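Local coordinates for Lin2891 protein (Listeria innocua, PDB 3DB0) that probably binds FMN and may act as a flavin-dependent pyridoxamine 5'-phosphate oxidase or a related oxidoreductase, at residues Leu22-Gly27 with His31-Thr36; Ala12-His17 with Asp40-Tyr45; Pro62-Leu67 with Ile116-Glu121; Thr36-Gly41 with Glu98-Asp103. One frame throughout, in Å; residues are numbered along the deposited sequence. Where two conformers were deposited one is given.

Contact 1 of 4, residues Leu22-Gly27 with His31-Thr36; sequences LTSVQG and HARYMT
His31 is bonded to both Ser24 and Gln26. Its backbone N donates to Ser24 O at 2.8 Å, and Ser24 N returns a bond to His31 O at 3.0 Å. At the far edge of the ring, His31 NE2 donates to Gln26 OE1 at 2.8 Å, with a fairly straight angle of 160°. The acceptor lies close to the ring plane, but the amide is turned 35° from it. Gln26 chi1 of 177° puts CG anti to the backbone N, and a bend at chi2 brings OE1 back to the imidazole. Gln26 CB also rests against the ring edge, 3.2 Å from His31 NE2. Leu22 and Arg33 form the second hydrogen-bonded pair, and Thr23 and Ala32 the non-hydrogen-bonded pair between. This is an antiparallel beta hairpin of strands 19-26 and 29-40, part of the barrel. A water gives hydrogens to Leu22 O and Ser24 OG and accepts one from Arg33 NH1 at 2.8 Å, so it ties three groups together. Glu57 holds the ends of Arg33 and Ser24, by a salt bridge to NH2 and a hydrogen bond to OG. On the same face the bent selenomethionine chain of Met35 brings CE to 3.6 Å from Leu22 CB. On the other face Ala32 CB lies 3.9 Å from Thr23 OG1, and Thr23 of the second subunit packs there.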
loop_
_atom_site.group_PDB
_atom_site.type_symbol
_atom_site.label_atom_id
_atom_site.label_comp_id
_atom_site.label_asym_id
_atom_site.label_seq_id
_atom_site.Cartn_x
_atom_site.Cartn_y
_atom_site.Cartn_z
ATOM N N LEU B 22 -0.070 -14.363 -4.774
ATOM C CA LEU B 22 -0.863 -15.317 -5.506
ATOM C C LEU B 22 0.025 -16.495 -5.864
ATOM O O LEU B 22 1.100 -16.293 -6.414
ATOM C CB LEU B 22 -1.341 -14.756 -6.852
ATOM C CG LEU B 22 -2.168 -15.815 -7.608
ATOM C CD1 LEU B 22 -3.601 -15.980 -7.008
ATOM C CD2 LEU B 22 -2.224 -15.439 -9.023
ATOM N N THR B 23 -0.411 -17.713 -5.560
ATOM C CA THR B 23 0.321 -18.892 -5.993
ATOM C C THR B 23 -0.576 -19.619 -6.960
ATOM O O THR B 23 -1.715 -19.934 -6.650
ATOM C CB THR B 23 0.723 -19.798 -4.811
ATOM O OG1 THR B 23 1.518 -19.034 -3.884
ATOM C CG2 THR B 23 1.504 -21.050 -5.312
ATOM N N SER B 24 -0.067 -19.772 -8.179
ATOM C CA SER B 24 -0.726 -20.471 -9.287
ATOM C C SER B 24 0.195 -21.632 -9.705
ATOM O O SER B 24 1.319 -21.796 -9.172
ATOM C CB SER B 24 -1.067 -19.533 -10.422
ATOM O OG SER B 24 0.048 -18.706 -10.761
ATOM N N VAL B 25 -0.305 -22.446 -10.625
ATOM C CA VAL B 25 0.355 -23.656 -11.015
ATOM C C VAL B 25 0.514 -23.691 -12.514
ATOM O O VAL B 25 -0.408 -23.345 -13.263
ATOM C CB VAL B 25 -0.510 -24.896 -10.598
ATOM C CG1 VAL B 25 0.065 -26.224 -11.143
ATOM C CG2 VAL B 25 -0.744 -24.923 -9.102
ATOM N N GLN B 26 1.705 -24.063 -12.927
ATOM C CA GLN B 26 2.041 -24.277 -14.344
ATOM C C GLN B 26 2.539 -25.707 -14.496
ATOM O O GLN B 26 3.738 -25.991 -14.400
ATOM C CB GLN B 26 3.143 -23.307 -14.770
ATOM C CG GLN B 26 3.601 -23.508 -16.177
ATOM C CD GLN B 26 5.132 -23.670 -16.272
ATOM O OE1 GLN B 26 5.905 -23.248 -15.383
ATOM N NE2 GLN B 26 5.570 -24.298 -17.354
ATOM N N GLY B 27 1.618 -26.624 -14.747
ATOM C CA GLY B 27 1.974 -28.025 -14.877
ATOM C C GLY B 27 2.308 -28.493 -13.488
ATOM O O GLY B 27 1.464 -28.472 -12.626
ATOM N N HIS B 31 4.035 -21.086 -9.037
ATOM C CA HIS B 31 4.535 -19.752 -9.320
ATOM C C HIS B 31 3.959 -18.847 -8.248
ATOM O O HIS B 31 2.755 -18.789 -8.078
ATOM C CB HIS B 31 4.094 -19.251 -10.693
ATOM C CG HIS B 31 4.740 -19.974 -11.834
ATOM N ND1 HIS B 31 5.969 -19.613 -12.329
ATOM C CD2 HIS B 31 4.344 -21.044 -12.555
ATOM C CE1 HIS B 31 6.299 -20.427 -13.316
ATOM N NE2 HIS B 31 5.333 -21.308 -13.470
ATOM N N ALA B 32 4.812 -18.169 -7.492
ATOM C CA ALA B 32 4.301 -17.248 -6.489
ATOM C C ALA B 32 4.657 -15.840 -6.927
ATOM O O ALA B 32 5.780 -15.581 -7.338
ATOM C CB ALA B 32 4.894 -17.538 -5.099
ATOM N N ARG B 33 3.698 -14.937 -6.801
ATOM C CA ARG B 33 3.913 -13.552 -7.147
ATOM C C ARG B 33 3.161 -12.614 -6.226
ATOM O O ARG B 33 2.079 -12.916 -5.776
ATOM C CB ARG B 33 3.442 -13.260 -8.576
ATOM C CG ARG B 33 3.997 -14.184 -9.635
ATOM C CD ARG B 33 3.356 -13.896 -10.967
ATOM N NE ARG B 33 3.905 -14.695 -12.078
ATOM C CZ ARG B 33 3.410 -15.855 -12.503
ATOM N NH1 ARG B 33 2.397 -16.393 -11.880
ATOM N NH2 ARG B 33 3.963 -16.491 -13.523
ATOM N N TYR B 34 3.772 -11.467 -5.974
ATOM C CA TYR B 34 3.147 -10.418 -5.194
ATOM C C TYR B 34 2.288 -9.604 -6.129
ATOM O O TYR B 34 2.656 -9.336 -7.273
ATOM C CB TYR B 34 4.135 -9.480 -4.539
ATOM C CG TYR B 34 4.727 -10.009 -3.279
ATOM C CD1 TYR B 34 4.020 -9.998 -2.109
ATOM C CD2 TYR B 34 5.990 -10.581 -3.270
ATOM C CE1 TYR B 34 4.561 -10.491 -0.956
ATOM C CE2 TYR B 34 6.527 -11.108 -2.098
ATOM C CZ TYR B 34 5.827 -11.050 -0.974
ATOM O OH TYR B 34 6.328 -11.579 0.196
HETATM N N MSE B 35 1.100 -9.263 -5.680
HETATM C CA MSE B 35 0.270 -8.395 -6.482
HETATM C C MSE B 35 -0.870 -7.748 -5.683
HETATM O O MSE B 35 -1.090 -8.033 -4.502
HETATM C CB MSE B 35 -0.282 -9.124 -7.708
HETATM C CG MSE B 35 -1.219 -10.286 -7.309
HETATM SE SE MSE B 35 -1.705 -11.469 -8.740
HETATM C CE MSE B 35 0.103 -12.259 -8.942
ATOM N N THR B 36 -1.554 -6.845 -6.370
ATOM C CA THR B 36 -2.655 -6.065 -5.801
ATOM C C THR B 36 -3.936 -6.843 -5.961
ATOM O O THR B 36 -4.214 -7.434 -7.039
ATOM C CB THR B 36 -2.757 -4.677 -6.464
ATOM O OG1 THR B 36 -1.512 -4.038 -6.275
ATOM C CG2 THR B 36 -3.879 -3.768 -5.851
HETATM O O HOH W 1 1.002 -16.401 -9.476
#

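Contact 2 of 4, residues Ala12-His17 with Asp40-Tyr45; sequences AILEQH and DGLTLY
Leu14 points from the helix at Leu44 and at the turn before it. The side chains of Leu14 and Leu44 meet at an angle, methyl against methyl, with Leu14 CD2 to Leu44 CD2 at 3.8 Å. Leu14 chi1 of -67° sets CG anti to its carbonyl carbon. The two methyls then spread to different targets. CD2 goes to Leu44. Leu14 CD1 reaches the turn, where it lies 3.9 Å from Gly41 O and, more loosely, 4.2 Å from Leu42 CD2. The first bond of the Leu42 side chain does not aim at the helix, yet CD2 comes near Leu14. Leu42 also packs on Glu7, Ile10 and Leu11 of helix 6-16. Residues Asp40 to Thr43 form a type II' beta turn. Gly41 takes its positive phi there, and Asp40 and Thr43 are joined by backbone bonds both ways. The turn connects strand 29-40 to strand 43-49, neighbours in the barrel. On the helix side, His17 ND1 donates to Ile13 O at 2.7 Å. The bond uses a lone pair in the carbonyl plane and lies in the plane of the imidazole. His17 NE2 is hydrogen-bonded to Asp71, so both ring nitrogens are engaged. Leu78 and His39 also touch Leu14, and Ile80 touches Leu44. No hydrogen bond joins the two segments. Helix 6-16 meets the turn and strand 43-49 by van der Waals contact, two methyl pairs and one methyl against a carbonyl oxygen. Such contact is undirected, and no hydrogen bond sets its orientation.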
loop_
_atom_site.group_PDB
_atom_site.type_symbol
_atom_site.label_atom_id
_atom_site.label_comp_id
_atom_site.label_asym_id
_atom_site.label_seq_id
_atom_site.Cartn_x
_atom_site.Cartn_y
_atom_site.Cartn_z
ATOM N N ALA B 12 -11.852 -7.604 7.783
ATOM C CA ALA B 12 -10.996 -6.571 8.370
ATOM C C ALA B 12 -9.595 -6.702 7.765
ATOM O O ALA B 12 -8.973 -5.714 7.356
ATOM C CB ALA B 12 -10.963 -6.692 9.934
ATOM N N ILE B 13 -9.131 -7.943 7.626
ATOM C CA ILE B 13 -7.795 -8.166 7.102
ATOM C C ILE B 13 -7.769 -7.749 5.593
ATOM O O ILE B 13 -6.823 -7.092 5.123
ATOM C CB ILE B 13 -7.355 -9.613 7.281
ATOM C CG1 ILE B 13 -7.172 -9.996 8.764
ATOM C CG2 ILE B 13 -6.047 -9.830 6.538
ATOM C CD1 ILE B 13 -6.889 -11.477 9.001
ATOM N N LEU B 14 -8.840 -8.091 4.871
ATOM C CA LEU B 14 -8.958 -7.714 3.448
ATOM C C LEU B 14 -9.095 -6.199 3.296
ATOM O O LEU B 14 -8.625 -5.639 2.328
ATOM C CB LEU B 14 -10.173 -8.388 2.759
ATOM C CG LEU B 14 -10.107 -9.913 2.602
ATOM C CD1 LEU B 14 -11.372 -10.504 1.996
ATOM C CD2 LEU B 14 -8.818 -10.295 1.777
ATOM N N GLU B 15 -9.736 -5.534 4.250
ATOM C CA GLU B 15 -9.943 -4.104 4.101
ATOM C C GLU B 15 -8.659 -3.338 4.288
ATOM O O GLU B 15 -8.456 -2.284 3.676
ATOM C CB GLU B 15 -11.030 -3.603 5.068
ATOM C CG GLU B 15 -12.367 -4.287 4.839
ATOM C CD GLU B 15 -13.388 -3.976 5.886
ATOM O OE1 GLU B 15 -12.987 -3.526 6.980
ATOM O OE2 GLU B 15 -14.591 -4.226 5.631
ATOM N N GLN B 16 -7.763 -3.920 5.072
ATOM C CA GLN B 16 -6.518 -3.281 5.422
ATOM C C GLN B 16 -5.346 -3.681 4.588
ATOM O O GLN B 16 -4.276 -3.148 4.764
ATOM C CB GLN B 16 -6.252 -3.549 6.888
ATOM C CG GLN B 16 -7.388 -2.996 7.735
ATOM C CD GLN B 16 -7.588 -3.759 9.020
ATOM O OE1 GLN B 16 -6.708 -4.509 9.444
ATOM N NE2 GLN B 16 -8.765 -3.602 9.635
ATOM N N HIS B 17 -5.539 -4.613 3.652
ATOM C CA HIS B 17 -4.427 -5.058 2.797
ATOM C C HIS B 17 -4.846 -5.218 1.338
ATOM O O HIS B 17 -5.834 -5.851 1.026
ATOM C CB HIS B 17 -3.845 -6.397 3.277
ATOM C CG HIS B 17 -3.376 -6.365 4.686
ATOM N ND1 HIS B 17 -4.226 -6.536 5.757
ATOM C CD2 HIS B 17 -2.156 -6.127 5.206
ATOM C CE1 HIS B 17 -3.538 -6.421 6.877
ATOM N NE2 HIS B 17 -2.282 -6.166 6.570
ATOM N N ASP B 40 -14.580 -7.594 -3.037
ATOM C CA ASP B 40 -15.969 -7.305 -2.971
ATOM C C ASP B 40 -16.477 -8.404 -2.077
ATOM O O ASP B 40 -16.710 -9.558 -2.500
ATOM C CB ASP B 40 -16.640 -7.419 -4.332
ATOM C CG ASP B 40 -18.168 -7.255 -4.222
ATOM O OD1 ASP B 40 -18.582 -6.501 -3.344
ATOM O OD2 ASP B 40 -18.932 -7.886 -4.968
ATOM N N GLY B 41 -16.641 -8.086 -0.815
ATOM C CA GLY B 41 -17.018 -9.144 0.101
ATOM C C GLY B 41 -15.807 -10.047 0.152
ATOM O O GLY B 41 -14.663 -9.567 0.147
ATOM N N LEU B 42 -16.048 -11.349 0.160
ATOM C CA LEU B 42 -14.949 -12.319 0.213
ATOM C C LEU B 42 -14.440 -12.702 -1.187
ATOM O O LEU B 42 -13.505 -13.519 -1.327
ATOM C CB LEU B 42 -15.323 -13.559 1.018
ATOM C CG LEU B 42 -15.779 -13.366 2.471
ATOM C CD1 LEU B 42 -15.890 -14.737 3.083
ATOM C CD2 LEU B 42 -14.856 -12.477 3.277
ATOM N N THR B 43 -15.011 -12.085 -2.216
ATOM C CA THR B 43 -14.491 -12.280 -3.598
ATOM C C THR B 43 -13.283 -11.360 -3.880
ATOM O O THR B 43 -13.313 -10.161 -3.627
ATOM C CB THR B 43 -15.582 -12.126 -4.667
ATOM O OG1 THR B 43 -16.538 -13.184 -4.512
ATOM C CG2 THR B 43 -15.011 -12.227 -6.091
ATOM N N LEU B 44 -12.209 -11.947 -4.389
ATOM C CA LEU B 44 -11.013 -11.193 -4.716
ATOM C C LEU B 44 -10.877 -10.981 -6.229
ATOM O O LEU B 44 -11.390 -11.765 -7.060
ATOM C CB LEU B 44 -9.770 -11.890 -4.202
ATOM C CG LEU B 44 -9.562 -12.120 -2.701
ATOM C CD1 LEU B 44 -8.168 -12.661 -2.484
ATOM C CD2 LEU B 44 -9.723 -10.919 -1.851
ATOM N N TYR B 45 -10.252 -9.865 -6.570
ATOM C CA TYR B 45 -10.022 -9.476 -7.966
ATOM C C TYR B 45 -8.592 -8.983 -8.042
ATOM O O TYR B 45 -8.080 -8.313 -7.144
ATOM C CB TYR B 45 -10.980 -8.368 -8.440
ATOM C CG TYR B 45 -12.451 -8.743 -8.461
ATOM C CD1 TYR B 45 -12.991 -9.491 -9.505
ATOM C CD2 TYR B 45 -13.304 -8.288 -7.494
ATOM C CE1 TYR B 45 -14.344 -9.827 -9.538
ATOM C CE2 TYR B 45 -14.655 -8.604 -7.516
ATOM C CZ TYR B 45 -15.166 -9.378 -8.535
ATOM O OH TYR B 45 -16.476 -9.726 -8.533
#

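Contact 3 of 4, residues Pro62-Leu67 with Ile116-Glu121; sequences PHVCVL and IKIVPE
Ile118 sends its side chain to Val64 and Val66, while its backbone N is probably hydrogen-bonded to Leu44 O of the neighbouring strand. No polar bond joins 62-67 to 116-121 directly. Ile118 divides its branches between the two valines. Ile118 CG2 lies 3.9 Å from Val64 CG2, and Ile118 CG1 lies 4.2 Å from the same Val64 CG2 methyl. The chain continues to Val66, where Ile118 CD1 lies 4.1 Å from Val66 CG2. Ile118 chi1 of -59° places CG1 beside the backbone N and CG2 anti to it, which lets one side chain serve both partners. Val64 and Val66 both point toward Ile118. Cys65 between them points away and packs on Ala32 of the second subunit. All three touching residues are buried. The CA atoms of Val64 and Ile118 are 8.1 Å apart, too far for pairing, and the buried side chains fill the space between the strands. Strand 77-86 lies between them in the sheet, and it bonds to the backbone of Val64 and Val66. Leu22 touches all three side chains, and Phe37 touches Val66 and Ile118. Together they make an apolar core inside a closed six-stranded antiparallel barrel, the type of fold expected for the FMN-binding split barrel of pyridoxamine 5'-phosphate oxidase relatives.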
loop_
_atom_site.group_PDB
_atom_site.type_symbol
_atom_site.label_atom_id
_atom_site.label_comp_id
_atom_site.label_asym_id
_atom_site.label_seq_id
_atom_site.Cartn_x
_atom_site.Cartn_y
_atom_site.Cartn_z
ATOM N N PRO B 62 -7.437 -23.476 -12.615
ATOM C CA PRO B 62 -8.104 -22.457 -11.808
ATOM C C PRO B 62 -7.752 -22.449 -10.304
ATOM O O PRO B 62 -8.115 -21.531 -9.574
ATOM C CB PRO B 62 -9.585 -22.791 -11.999
ATOM C CG PRO B 62 -9.579 -24.307 -12.103
ATOM C CD PRO B 62 -8.357 -24.574 -12.985
ATOM N N HIS B 63 -7.004 -23.446 -9.867
ATOM C CA HIS B 63 -6.698 -23.593 -8.452
ATOM C C HIS B 63 -5.556 -22.654 -8.055
ATOM O O HIS B 63 -4.406 -22.777 -8.533
ATOM C CB HIS B 63 -6.315 -24.997 -8.119
ATOM C CG HIS B 63 -7.274 -26.015 -8.631
ATOM N ND1 HIS B 63 -7.025 -26.766 -9.763
ATOM C CD2 HIS B 63 -8.512 -26.359 -8.219
ATOM C CE1 HIS B 63 -8.050 -27.567 -9.994
ATOM N NE2 HIS B 63 -8.967 -27.334 -9.080
ATOM N N VAL B 64 -5.906 -21.741 -7.167
ATOM C CA VAL B 64 -4.963 -20.745 -6.654
ATOM C C VAL B 64 -5.001 -20.704 -5.151
ATOM O O VAL B 64 -5.984 -21.100 -4.529
ATOM C CB VAL B 64 -5.196 -19.353 -7.251
ATOM C CG1 VAL B 64 -5.011 -19.389 -8.803
ATOM C CG2 VAL B 64 -6.595 -18.802 -6.898
ATOM N N CYS B 65 -3.881 -20.291 -4.582
ATOM C CA CYS B 65 -3.784 -20.074 -3.177
ATOM C C CYS B 65 -3.327 -18.616 -2.957
ATOM O O CYS B 65 -2.302 -18.211 -3.512
ATOM C CB CYS B 65 -2.756 -21.041 -2.572
ATOM S SG CYS B 65 -2.587 -20.801 -0.739
ATOM N N VAL B 66 -4.058 -17.840 -2.144
ATOM C CA VAL B 66 -3.637 -16.450 -1.800
ATOM C C VAL B 66 -3.282 -16.303 -0.313
ATOM O O VAL B 66 -3.980 -16.811 0.551
ATOM C CB VAL B 66 -4.736 -15.420 -2.143
ATOM C CG1 VAL B 66 -4.274 -13.965 -1.826
ATOM C CG2 VAL B 66 -5.108 -15.548 -3.609
ATOM N N LEU B 67 -2.156 -15.664 -0.063
ATOM C CA LEU B 67 -1.732 -15.295 1.263
ATOM C C LEU B 67 -1.792 -13.778 1.277
ATOM O O LEU B 67 -1.248 -13.097 0.390
ATOM C CB LEU B 67 -0.308 -15.735 1.598
ATOM C CG LEU B 67 -0.027 -17.244 1.702
ATOM C CD1 LEU B 67 1.428 -17.452 2.111
ATOM C CD2 LEU B 67 -0.912 -17.767 2.743
ATOM N N ILE B 116 -8.596 -11.032 -13.039
ATOM C CA ILE B 116 -8.669 -12.336 -12.420
ATOM C C ILE B 116 -9.554 -12.256 -11.197
ATOM O O ILE B 116 -9.294 -11.530 -10.216
ATOM C CB ILE B 116 -7.295 -12.919 -12.073
ATOM C CG1 ILE B 116 -6.462 -12.988 -13.357
ATOM C CG2 ILE B 116 -7.478 -14.330 -11.416
ATOM C CD1 ILE B 116 -4.946 -13.221 -13.189
ATOM N N LYS B 117 -10.639 -13.021 -11.283
ATOM C CA LYS B 117 -11.623 -13.121 -10.211
ATOM C C LYS B 117 -11.277 -14.338 -9.425
ATOM O O LYS B 117 -10.999 -15.392 -10.001
ATOM C CB LYS B 117 -13.035 -13.283 -10.780
ATOM C CG LYS B 117 -14.139 -13.472 -9.715
ATOM C CD LYS B 117 -15.487 -13.937 -10.349
ATOM C CE LYS B 117 -16.574 -13.802 -9.352
ATOM N NZ LYS B 117 -17.920 -14.222 -9.867
ATOM N N ILE B 118 -11.251 -14.206 -8.110
ATOM C CA ILE B 118 -10.978 -15.372 -7.270
ATOM C C ILE B 118 -12.113 -15.605 -6.303
ATOM O O ILE B 118 -12.380 -14.780 -5.404
ATOM C CB ILE B 118 -9.635 -15.259 -6.511
ATOM C CG1 ILE B 118 -8.481 -15.109 -7.515
ATOM C CG2 ILE B 118 -9.443 -16.449 -5.559
ATOM C CD1 ILE B 118 -7.277 -14.458 -6.962
ATOM N N VAL B 119 -12.739 -16.772 -6.465
ATOM C CA VAL B 119 -13.830 -17.231 -5.604
ATOM C C VAL B 119 -13.266 -18.152 -4.522
ATOM O O VAL B 119 -12.773 -19.235 -4.787
ATOM C CB VAL B 119 -15.007 -17.906 -6.429
ATOM C CG1 VAL B 119 -16.099 -18.503 -5.502
ATOM C CG2 VAL B 119 -15.620 -16.899 -7.360
ATOM N N PRO B 120 -13.317 -17.728 -3.266
ATOM C CA PRO B 120 -12.730 -18.570 -2.220
ATOM C C PRO B 120 -13.486 -19.837 -1.924
ATOM O O PRO B 120 -14.700 -19.818 -1.899
ATOM C CB PRO B 120 -12.836 -17.676 -0.980
ATOM C CG PRO B 120 -12.971 -16.282 -1.525
ATOM C CD PRO B 120 -13.828 -16.467 -2.709
ATOM N N GLU B 121 -12.767 -20.925 -1.668
ATOM C CA GLU B 121 -13.412 -22.204 -1.352
ATOM C C GLU B 121 -13.154 -22.505 0.116
ATOM O O GLU B 121 -13.977 -23.097 0.831
ATOM C CB GLU B 121 -12.903 -23.332 -2.273
ATOM C CG GLU B 121 -13.282 -23.116 -3.728
ATOM C CD GLU B 121 -14.813 -23.161 -3.946
ATOM O OE1 GLU B 121 -15.526 -23.786 -3.127
ATOM O OE2 GLU B 121 -15.275 -22.613 -4.958
#

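Contact 4 of 4, residues Thr36-Gly41 with Glu98-Asp103; sequences TFLHDG and ENISKD
Leu38 meets both Asn99 and Ile100 through its CD1 methyl, and this is the tighter part of the contact. Leu38 CD1 lies 4.2 Å from Ile100 CD1. The same methyl faces the amide of Asn99 from the opposite direction, with Leu38 CD1 at 3.8 Å from Asn99 CG. This second approach is provisional, because Asn99 was modelled in two conformers and it belongs to one of them. Asn99 CB is directed toward the strand, and chi1 of 180° puts CG anti to the backbone N. Farther along, the fit loosens. Thr36 CG2 comes only to 4.4 Å from Ile100 CD1, and no hydrogen bond crosses the two segments. The exposed side chain of Lys102 curls back to the last turn of the preceding helix, where Lys102 NZ donates to Asn99 O at 3.0 Å. None of the touching residues is fully buried. Trp104 of the third subunit packs on Ile100, and Asp103 of that subunit accepts a hydrogen bond from Thr36 N. The contact places the end of helix 90-100 beside strand 29-40. That strand pairs with 43-49 through Leu38 and Tyr45, and His39 packs on helix 6-16.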
loop_
_atom_site.group_PDB
_atom_site.type_symbol
_atom_site.label_atom_id
_atom_site.label_comp_id
_atom_site.label_asym_id
_atom_site.label_seq_id
_atom_site.Cartn_x
_atom_site.Cartn_y
_atom_site.Cartn_z
ATOM N N THR B 36 -1.554 -6.845 -6.370
ATOM C CA THR B 36 -2.655 -6.065 -5.801
ATOM C C THR B 36 -3.936 -6.843 -5.961
ATOM O O THR B 36 -4.214 -7.434 -7.039
ATOM C CB THR B 36 -2.757 -4.677 -6.464
ATOM O OG1 THR B 36 -1.512 -4.038 -6.275
ATOM C CG2 THR B 36 -3.879 -3.768 -5.851
ATOM N N PHE B 37 -4.642 -6.887 -4.832
ATOM C CA PHE B 37 -5.950 -7.474 -4.698
ATOM C C PHE B 37 -6.986 -6.459 -4.244
ATOM O O PHE B 37 -6.811 -5.821 -3.209
ATOM C CB PHE B 37 -5.932 -8.606 -3.677
ATOM C CG PHE B 37 -5.113 -9.801 -4.118
ATOM C CD1 PHE B 37 -5.681 -10.813 -4.908
ATOM C CD2 PHE B 37 -3.777 -9.873 -3.840
ATOM C CE1 PHE B 37 -4.932 -11.896 -5.327
ATOM C CE2 PHE B 37 -3.014 -10.949 -4.293
ATOM C CZ PHE B 37 -3.595 -11.951 -5.036
ATOM N N LEU B 38 -8.073 -6.356 -5.011
ATOM C CA LEU B 38 -9.283 -5.645 -4.581
ATOM C C LEU B 38 -10.242 -6.741 -4.094
ATOM O O LEU B 38 -10.077 -7.939 -4.408
ATOM C CB LEU B 38 -9.922 -4.867 -5.763
ATOM C CG LEU B 38 -8.925 -3.870 -6.386
ATOM C CD1 LEU B 38 -9.510 -2.913 -7.401
ATOM C CD2 LEU B 38 -8.363 -3.039 -5.287
ATOM N N HIS B 39 -11.248 -6.387 -3.309
ATOM C CA HIS B 39 -12.247 -7.374 -2.934
ATOM C C HIS B 39 -13.620 -6.732 -2.891
ATOM O O HIS B 39 -13.790 -5.535 -2.790
ATOM C CB HIS B 39 -11.934 -7.965 -1.559
ATOM C CG HIS B 39 -12.128 -6.980 -0.467
ATOM N ND1 HIS B 39 -13.237 -6.992 0.354
ATOM C CD2 HIS B 39 -11.445 -5.848 -0.170
ATOM C CE1 HIS B 39 -13.184 -5.949 1.160
ATOM N NE2 HIS B 39 -12.109 -5.241 0.859
ATOM N N ASP B 40 -14.580 -7.594 -3.037
ATOM C CA ASP B 40 -15.969 -7.305 -2.971
ATOM C C ASP B 40 -16.477 -8.404 -2.077
ATOM O O ASP B 40 -16.710 -9.558 -2.500
ATOM C CB ASP B 40 -16.640 -7.419 -4.332
ATOM C CG ASP B 40 -18.168 -7.255 -4.222
ATOM O OD1 ASP B 40 -18.582 -6.501 -3.344
ATOM O OD2 ASP B 40 -18.932 -7.886 -4.968
ATOM N N GLY B 41 -16.641 -8.086 -0.815
ATOM C CA GLY B 41 -17.018 -9.144 0.101
ATOM C C GLY B 41 -15.807 -10.047 0.152
ATOM O O GLY B 41 -14.663 -9.567 0.147
ATOM N N GLU B 98 -10.776 1.477 -13.425
ATOM C CA GLU B 98 -10.867 2.838 -12.934
ATOM C C GLU B 98 -10.298 2.964 -11.530
ATOM O O GLU B 98 -9.705 3.981 -11.177
ATOM C CB GLU B 98 -12.338 3.325 -12.993
ATOM C CG GLU B 98 -12.782 3.599 -14.399
ATOM C CD GLU B 98 -14.254 3.893 -14.541
ATOM O OE1 GLU B 98 -14.932 4.116 -13.517
ATOM O OE2 GLU B 98 -14.729 3.850 -15.684
ATOM N N ASN B 99 -10.461 1.929 -10.722
ATOM C CA ASN B 99 -9.906 1.967 -9.370
ATOM C C ASN B 99 -8.377 1.846 -9.416
ATOM O O ASN B 99 -7.652 2.607 -8.786
ATOM C CB ASN B 99 -10.507 0.881 -8.499
ATOM C CG ASN B 99 -9.943 0.892 -7.106
ATOM O OD1 ASN B 99 -8.719 0.900 -6.906
ATOM N ND2 ASN B 99 -10.826 0.880 -6.125
ATOM N N ILE B 100 -7.897 0.923 -10.230
ATOM C CA ILE B 100 -6.453 0.726 -10.382
ATOM C C ILE B 100 -5.712 1.951 -10.966
ATOM O O ILE B 100 -4.612 2.278 -10.525
ATOM C CB ILE B 100 -6.181 -0.488 -11.316
ATOM C CG1 ILE B 100 -6.571 -1.779 -10.621
ATOM C CG2 ILE B 100 -4.735 -0.598 -11.692
ATOM C CD1 ILE B 100 -5.885 -1.995 -9.326
ATOM N N SER B 101 -6.305 2.601 -11.973
ATOM C CA SER B 101 -5.662 3.690 -12.739
ATOM C C SER B 101 -6.097 5.073 -12.305
ATOM O O SER B 101 -5.882 6.074 -13.022
ATOM C CB SER B 101 -6.011 3.534 -14.236
ATOM O OG SER B 101 -7.403 3.743 -14.470
ATOM N N LYS B 102 -6.704 5.147 -11.126
ATOM C CA LYS B 102 -7.347 6.395 -10.719
ATOM C C LYS B 102 -6.374 7.582 -10.693
ATOM O O LYS B 102 -6.759 8.677 -11.037
ATOM C CB LYS B 102 -8.096 6.270 -9.396
ATOM C CG LYS B 102 -7.203 6.062 -8.173
ATOM C CD LYS B 102 -8.005 6.259 -6.873
ATOM C CE LYS B 102 -8.928 5.096 -6.547
ATOM N NZ LYS B 102 -8.181 3.887 -6.127
ATOM N N ASP B 103 -5.131 7.360 -10.279
ATOM C CA ASP B 103 -4.148 8.448 -10.213
ATOM C C ASP B 103 -3.876 9.105 -11.587
ATOM O O ASP B 103 -3.453 10.271 -11.638
ATOM C CB ASP B 103 -2.823 7.989 -9.610
ATOM C CG ASP B 103 -2.865 7.859 -8.092
ATOM O OD1 ASP B 103 -3.910 8.174 -7.459
ATOM O OD2 ASP B 103 -1.804 7.476 -7.545
#

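All four contacts belong to one barrel and its attached helices. Along the chain, 12-17 comes first, then the hairpin of contact 1, then 36-41 and 40-45, which share Asp40 and Gly41. The remaining segments follow as 62-67, 98-103 and 116-121, so contacts 3 and 4 cross. The centres of contacts 1 and 3 lie about 10 Å apart, and their strands 19-26 and 63-68 are neighbours. Contacts 1 and 4 are about 19 Å apart, on opposite sides of the chain centre, yet share Thr36. Contacts 1 and 3 touch the second subunit; contacts 1 and 4 touch the third. Strand 29-40 serves contacts 1 and 4 and pairs with strand 43-49 of contact 2.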